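Local coordinates for protein Fe-superoxide dismutase homolog (Plasmodium berghei, PDB 2A03) that catalyses the dismutation of superoxide radicals to hydrogen peroxide and oxygen at a single metal ion, as an iron/manganese-family superoxide dismutase, at residues A[21-24]-A[25-29]; A[49-53]-A[54-58]. One frame throughout, in Å; residues are numbered along the deposited sequence.

Contact 1 (A[21-24]-A[25-29]); sequences NALS and PHISE. With ZN (zinc ion), chain D.
The tight loop before helix 29-51 turns through a cis peptide bond between Ser24 and Pro25, and Leu23 and Ile27 clasp it. Ile27 N gives a hydrogen bond to Leu23 O at 2.9 Å. The bond is nearly straight, with an N-H...O angle of 163°, but it meets the oxygen from above the carbonyl plane. Water 1 links the same two residues a second time. It accepts from Leu23 N at 3.0 Å and donates to Ile27 O at 2.9 Å. Beside these polar links the two side chains pack, with Leu23 CB 4.2 Å from Ile27 CB. Both also touch Leu32 of the helix. The loop belongs to the alpha-hairpin domain of the iron/manganese superoxide dismutases, and the side chain of Ile27 lies about 6 Å from that of the metal ligand His35. Ser28 is the N-cap of the helix: its OG takes the N-H of Thr31 and is also hydrogen-bonded to Asp175. At the helix start Glu29 runs alongside Asn21, both pointing the same way. With CG anti to the backbone N (chi1 -169°) and the chain extended beyond it, Glu29 brings OE2 to 3.4 Å from Asn21 CB. The amide and carboxylate planes are 43° apart. Pro25 CD lies 4.2 Å above the centre of the His26 ring, over one face. His26 NE2 binds a zinc ion at 2.3 Å, and waters 2 and 3 are further ligands. This zinc is distinct from the manganese of the active site.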
ATOM      1  N   ASN A  21      16.086  12.986 -13.271  1.00 29.04           N
ATOM      2  CA  ASN A  21      17.072  13.118 -12.172  1.00 28.83           C
ATOM      3  C   ASN A  21      17.078  14.490 -11.493  1.00 29.34           C
ATOM      4  O   ASN A  21      18.013  14.830 -10.748  1.00 29.08           O
ATOM      5  CB  ASN A  21      18.481  12.763 -12.636  1.00 27.43           C
ATOM      6  CG  ASN A  21      19.064  13.809 -13.582  1.00 28.73           C
ATOM      7  OD1 ASN A  21      18.329  14.500 -14.291  1.00 29.13           O
ATOM      8  ND2 ASN A  21      20.384  13.932 -13.587  1.00 22.79           N
ATOM      9  N   ALA A  22      16.018  15.266 -11.695  1.00 29.53           N
ATOM     10  CA  ALA A  22      16.008  16.631 -11.195  1.00 28.97           C
ATOM     11  C   ALA A  22      15.739  16.697  -9.699  1.00 28.97           C
ATOM     12  O   ALA A  22      15.991  17.729  -9.090  1.00 28.97           O
ATOM     13  CB  ALA A  22      14.987  17.461 -11.931  1.00 29.55           C
ATOM     14  N   LEU A  23      15.218  15.619  -9.115  1.00 28.36           N
ATOM     15  CA  LEU A  23      14.853  15.618  -7.694  1.00 29.14           C
ATOM     16  C   LEU A  23      15.826  14.844  -6.790  1.00 29.36           C
ATOM     17  O   LEU A  23      15.600  14.789  -5.579  1.00 29.15           O
ATOM     18  CB  LEU A  23      13.431  15.061  -7.488  1.00 29.68           C
ATOM     19  CG  LEU A  23      12.324  15.605  -8.404  1.00 28.97           C
ATOM     20  CD1 LEU A  23      10.964  15.079  -7.967  1.00 29.38           C
ATOM     21  CD2 LEU A  23      12.312  17.114  -8.462  1.00 29.05           C
ATOM     22  N   SER A  24      16.894  14.272  -7.365  1.00 28.15           N
ATOM     23  CA  SER A  24      17.873  13.548  -6.573  1.00 27.95           C
ATOM     24  C   SER A  24      18.703  14.540  -5.776  1.00 28.35           C
ATOM     25  O   SER A  24      18.874  15.675  -6.213  1.00 27.58           O
ATOM     26  CB  SER A  24      18.764  12.660  -7.449  1.00 27.82           C
ATOM     27  OG  SER A  24      19.666  13.390  -8.280  1.00 27.08           O
ATOM     28  N   PRO A  25      19.235  14.112  -4.604  1.00 28.25           N
ATOM     29  CA  PRO A  25      19.137  12.769  -4.008  1.00 28.02           C
ATOM     30  C   PRO A  25      17.845  12.552  -3.230  1.00 29.22           C
ATOM     31  O   PRO A  25      17.634  11.458  -2.713  1.00 30.38           O
ATOM     32  CB  PRO A  25      20.293  12.752  -3.017  1.00 27.74           C
ATOM     33  CG  PRO A  25      20.330  14.178  -2.529  1.00 27.77           C
ATOM     34  CD  PRO A  25      20.031  15.016  -3.755  1.00 27.37           C
ATOM     35  N   HIS A  26      16.998  13.577  -3.148  1.00 27.72           N
ATOM     36  CA  HIS A  26      15.784  13.501  -2.367  1.00 27.78           C
ATOM     37  C   HIS A  26      14.839  12.410  -2.873  1.00 27.94           C
ATOM     38  O   HIS A  26      14.391  11.564  -2.094  1.00 26.72           O
ATOM     39  CB  HIS A  26      15.088  14.846  -2.395  1.00 26.80           C
ATOM     40  CG  HIS A  26      16.010  15.982  -2.102  1.00 28.91           C
ATOM     41  ND1 HIS A  26      16.773  16.038  -0.956  1.00 26.52           N
ATOM     42  CD2 HIS A  26      16.331  17.078  -2.829  1.00 26.35           C
ATOM     43  CE1 HIS A  26      17.491  17.142  -0.973  1.00 29.74           C
ATOM     44  NE2 HIS A  26      17.237  17.791  -2.093  1.00 27.35           N
ATOM     45  N   ILE A  27      14.515  12.463  -4.163  1.00 28.42           N
ATOM     46  CA  ILE A  27      13.894  11.333  -4.846  1.00 29.34           C
ATOM     47  C   ILE A  27      14.820  10.975  -6.023  1.00 29.62           C
ATOM     48  O   ILE A  27      15.206  11.839  -6.833  1.00 30.02           O
ATOM     49  CB  ILE A  27      12.436  11.616  -5.280  1.00 30.31           C
ATOM     50  CG1 ILE A  27      11.563  11.914  -4.048  1.00 30.93           C
ATOM     51  CG2 ILE A  27      11.833  10.421  -6.015  1.00 30.55           C
ATOM     52  CD1 ILE A  27      10.212  12.550  -4.374  1.00 31.05           C
ATOM     53  N   SER A  28      15.218   9.709  -6.079  1.00 28.47           N
ATOM     54  CA  SER A  28      16.160   9.277  -7.100  1.00 28.44           C
ATOM     55  C   SER A  28      15.583   9.249  -8.527  1.00 28.20           C
ATOM     56  O   SER A  28      14.362   9.190  -8.746  1.00 27.27           O
ATOM     57  CB  SER A  28      16.755   7.907  -6.750  1.00 26.83           C
ATOM     58  OG  SER A  28      15.868   6.867  -7.084  1.00 24.89           O
ATOM     59  N   GLU A  29      16.506   9.304  -9.476  1.00 28.79           N
ATOM     60  CA  GLU A  29      16.225   9.113 -10.888  1.00 29.45           C
ATOM     61  C   GLU A  29      15.514   7.800 -11.150  1.00 28.50           C
ATOM     62  O   GLU A  29      14.511   7.770 -11.874  1.00 28.26           O
ATOM     63  CB  GLU A  29      17.516   9.170 -11.687  1.00 28.39           C
ATOM     64  CG  GLU A  29      17.295   9.236 -13.166  1.00 30.87           C
ATOM     65  CD  GLU A  29      18.581   9.041 -13.942  1.00 33.88           C
ATOM     66  OE1 GLU A  29      19.125   7.907 -13.949  1.00 46.66           O
ATOM     67  OE2 GLU A  29      19.045  10.017 -14.550  1.00 40.78           O
TER
HETATM   68 ZN    ZN D 600      17.754  19.921  -2.912  1.00 64.06          ZN
HETATM   69  O   HOH W   1      15.259  12.682  -9.556  1.00 21.34           O
HETATM   70  O   HOH W   2      16.182  21.735  -2.243  1.00 43.08           O
HETATM   71  O   HOH W   3      18.678  19.910  -0.827  1.00 49.43           O

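Contact 2 (A[49-53]-A[54-58])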
ATOM      1  N   GLY A  49      -7.714   1.142 -21.271  1.00 30.14           N
ATOM      2  CA  GLY A  49      -8.153  -0.233 -21.530  1.00 30.23           C
ATOM      3  C   GLY A  49      -9.539  -0.544 -20.972  1.00 30.65           C
ATOM      4  O   GLY A  49     -10.362  -1.198 -21.629  1.00 30.22           O
ATOM      5  N   LEU A  50      -9.803  -0.090 -19.751  1.00 30.19           N
ATOM      6  CA  LEU A  50     -11.106  -0.299 -19.116  1.00 30.32           C
ATOM      7  C   LEU A  50     -12.280   0.435 -19.807  1.00 30.51           C
ATOM      8  O   LEU A  50     -13.391  -0.097 -19.863  1.00 31.08           O
ATOM      9  CB  LEU A  50     -11.047   0.119 -17.632  1.00 30.25           C
ATOM     10  CG  LEU A  50     -10.091  -0.680 -16.749  1.00 29.21           C
ATOM     11  CD1 LEU A  50      -9.971  -0.046 -15.392  1.00 28.71           C
ATOM     12  CD2 LEU A  50     -10.547  -2.132 -16.622  1.00 30.44           C
ATOM     13  N   ILE A  51     -12.061   1.644 -20.313  1.00 30.65           N
ATOM     14  CA  ILE A  51     -13.184   2.422 -20.892  1.00 31.32           C
ATOM     15  C   ILE A  51     -13.413   2.158 -22.364  1.00 31.66           C
ATOM     16  O   ILE A  51     -14.448   2.534 -22.923  1.00 30.81           O
ATOM     17  CB  ILE A  51     -13.024   3.934 -20.704  1.00 31.30           C
ATOM     18  CG1 ILE A  51     -11.770   4.436 -21.432  1.00 31.23           C
ATOM     19  CG2 ILE A  51     -12.999   4.259 -19.208  1.00 32.83           C
ATOM     20  CD1 ILE A  51     -11.575   5.932 -21.379  1.00 30.94           C
ATOM     21  N   LYS A  52     -12.443   1.517 -22.992  1.00 32.24           N
ATOM     22  CA  LYS A  52     -12.596   1.130 -24.367  1.00 32.97           C
ATOM     23  C   LYS A  52     -13.900   0.331 -24.523  1.00 32.06           C
ATOM     24  O   LYS A  52     -14.191  -0.564 -23.722  1.00 30.15           O
ATOM     25  CB  LYS A  52     -11.392   0.296 -24.784  1.00 34.08           C
ATOM     26  CG  LYS A  52     -11.250   0.115 -26.271  1.00 33.74           C
ATOM     27  CD  LYS A  52     -10.244  -0.981 -26.534  1.00 35.54           C
ATOM     28  CE  LYS A  52     -10.157  -1.324 -28.014  1.00 39.42           C
ATOM     29  NZ  LYS A  52      -9.717  -2.750 -28.161  1.00 43.67           N
ATOM     30  N   ASP A  53     -14.682   0.682 -25.546  1.00 32.32           N
ATOM     31  CA  ASP A  53     -15.922  -0.020 -25.880  1.00 32.80           C
ATOM     32  C   ASP A  53     -16.970  -0.016 -24.747  1.00 31.87           C
ATOM     33  O   ASP A  53     -17.765  -0.965 -24.613  1.00 30.56           O
ATOM     34  CB  ASP A  53     -15.620  -1.458 -26.336  1.00 34.61           C
ATOM     35  CG  ASP A  53     -14.800  -1.504 -27.623  1.00 38.84           C
ATOM     36  OD1 ASP A  53     -15.026  -0.660 -28.518  1.00 46.54           O
ATOM     37  OD2 ASP A  53     -13.917  -2.373 -27.742  1.00 44.86           O
ATOM     38  N   THR A  54     -16.964   1.069 -23.969  1.00 30.63           N
ATOM     39  CA  THR A  54     -17.954   1.322 -22.928  1.00 30.51           C
ATOM     40  C   THR A  54     -18.499   2.709 -23.179  1.00 30.29           C
ATOM     41  O   THR A  54     -17.991   3.411 -24.036  1.00 31.09           O
ATOM     42  CB  THR A  54     -17.362   1.262 -21.499  1.00 29.90           C
ATOM     43  OG1 THR A  54     -16.559   2.421 -21.240  1.00 28.12           O
ATOM     44  CG2 THR A  54     -16.535   0.007 -21.291  1.00 29.67           C
ATOM     45  N   PRO A  55     -19.575   3.099 -22.482  1.00 31.04           N
ATOM     46  CA  PRO A  55     -20.075   4.479 -22.629  1.00 30.96           C
ATOM     47  C   PRO A  55     -19.129   5.597 -22.171  1.00 31.31           C
ATOM     48  O   PRO A  55     -19.426   6.774 -22.396  1.00 31.84           O
ATOM     49  CB  PRO A  55     -21.372   4.473 -21.801  1.00 30.54           C
ATOM     50  CG  PRO A  55     -21.784   3.000 -21.748  1.00 30.48           C
ATOM     51  CD  PRO A  55     -20.472   2.275 -21.642  1.00 31.49           C
ATOM     52  N   LEU A  56     -18.003   5.239 -21.555  1.00 31.56           N
ATOM     53  CA  LEU A  56     -17.033   6.215 -21.063  1.00 32.14           C
ATOM     54  C   LEU A  56     -15.843   6.382 -22.004  1.00 32.68           C
ATOM     55  O   LEU A  56     -14.927   7.152 -21.704  1.00 32.28           O
ATOM     56  CB  LEU A  56     -16.489   5.779 -19.699  1.00 32.35           C
ATOM     57  CG  LEU A  56     -17.482   5.676 -18.538  1.00 32.21           C
ATOM     58  CD1 LEU A  56     -16.770   5.067 -17.339  1.00 32.29           C
ATOM     59  CD2 LEU A  56     -18.066   7.048 -18.185  1.00 31.90           C
ATOM     60  N   ALA A  57     -15.867   5.649 -23.121  1.00 32.72           N
ATOM     61  CA  ALA A  57     -14.737   5.552 -24.044  1.00 33.30           C
ATOM     62  C   ALA A  57     -14.185   6.901 -24.473  1.00 34.00           C
ATOM     63  O   ALA A  57     -12.969   7.103 -24.504  1.00 33.43           O
ATOM     64  CB  ALA A  57     -15.146   4.757 -25.273  1.00 32.80           C
ATOM     65  N   ASN A  58     -15.085   7.819 -24.803  1.00 34.92           N
ATOM     66  CA  ASN A  58     -14.704   9.125 -25.320  1.00 35.57           C
ATOM     67  C   ASN A  58     -14.833  10.255 -24.294  1.00 35.94           C
ATOM     68  O   ASN A  58     -14.885  11.416 -24.667  1.00 35.52           O
ATOM     69  CB  ASN A  58     -15.528   9.435 -26.573  1.00 35.70           C
ATOM     70  CG  ASN A  58     -15.331   8.389 -27.661  1.00 37.33           C
ATOM     71  OD1 ASN A  58     -14.201   8.088 -28.048  1.00 39.76           O
ATOM     72  ND2 ASN A  58     -16.426   7.813 -28.138  1.00 36.89           N
TER
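Ile51 lays its side chain across that of Leu56 at about a right angle, with Ile51 CG2 3.8 Å from Leu56 CB. Its CG1 stands between the backbone N and the carbonyl carbon (chi1 62°). This CG1 branch carries CD1 on to 3.6 Å from Leu56 O, while CG2 is the branch that meets Leu56 CB. The polar centre is the carbonyl of Ile51, at the end of helix 29-51. Thr54 grips its oxygen twice from the same face. Thr54 OG1 donates to Ile51 O at 2.7 Å, tilted from the carbonyl plane. Thr54 N donates to the same oxygen at 3.1 Å and closes a type II beta turn from Ile51 to Thr54. That second bond is bent, with an N-H...O angle of 137°. Thr54 OG1 also accepts from Leu56 N at 3.2 Å, which makes an ST turn. One hydroxyl is thus donor and acceptor at once, and this fixes its rotation. A type I turn from Thr54 to Ala57 follows directly, closed by Ala57 N on Thr54 O. It brings Ala57 CB to 3.3 Å from Ile51 O. The two turns carry the chain off the helix at the protein surface. Ile51 also packs on Ile64 of helix 61-67, and Leu56 touches Glu67 there. Leu50 and Leu56 both rest on Ile72 of helix 70-87.

How the contacts relate
Contacts 1 and 2 mark the two ends of one long helix, 29-51. Contact 1 comes first along the chain and leads into the helix through its N-cap. Contact 2 takes in its last turn and sends the chain on toward helix 61-67. Their centres are 36 Å apart and their nearest atoms about 25 Å apart, so they do not touch. Both belong to the alpha-hairpin domain. The helix between them carries the metal ligand His35, and helix 70-87 supplies a second, His82. Contact 1 lies near the active-site end of the hairpin; contact 2 lies at the surface, away from the metal.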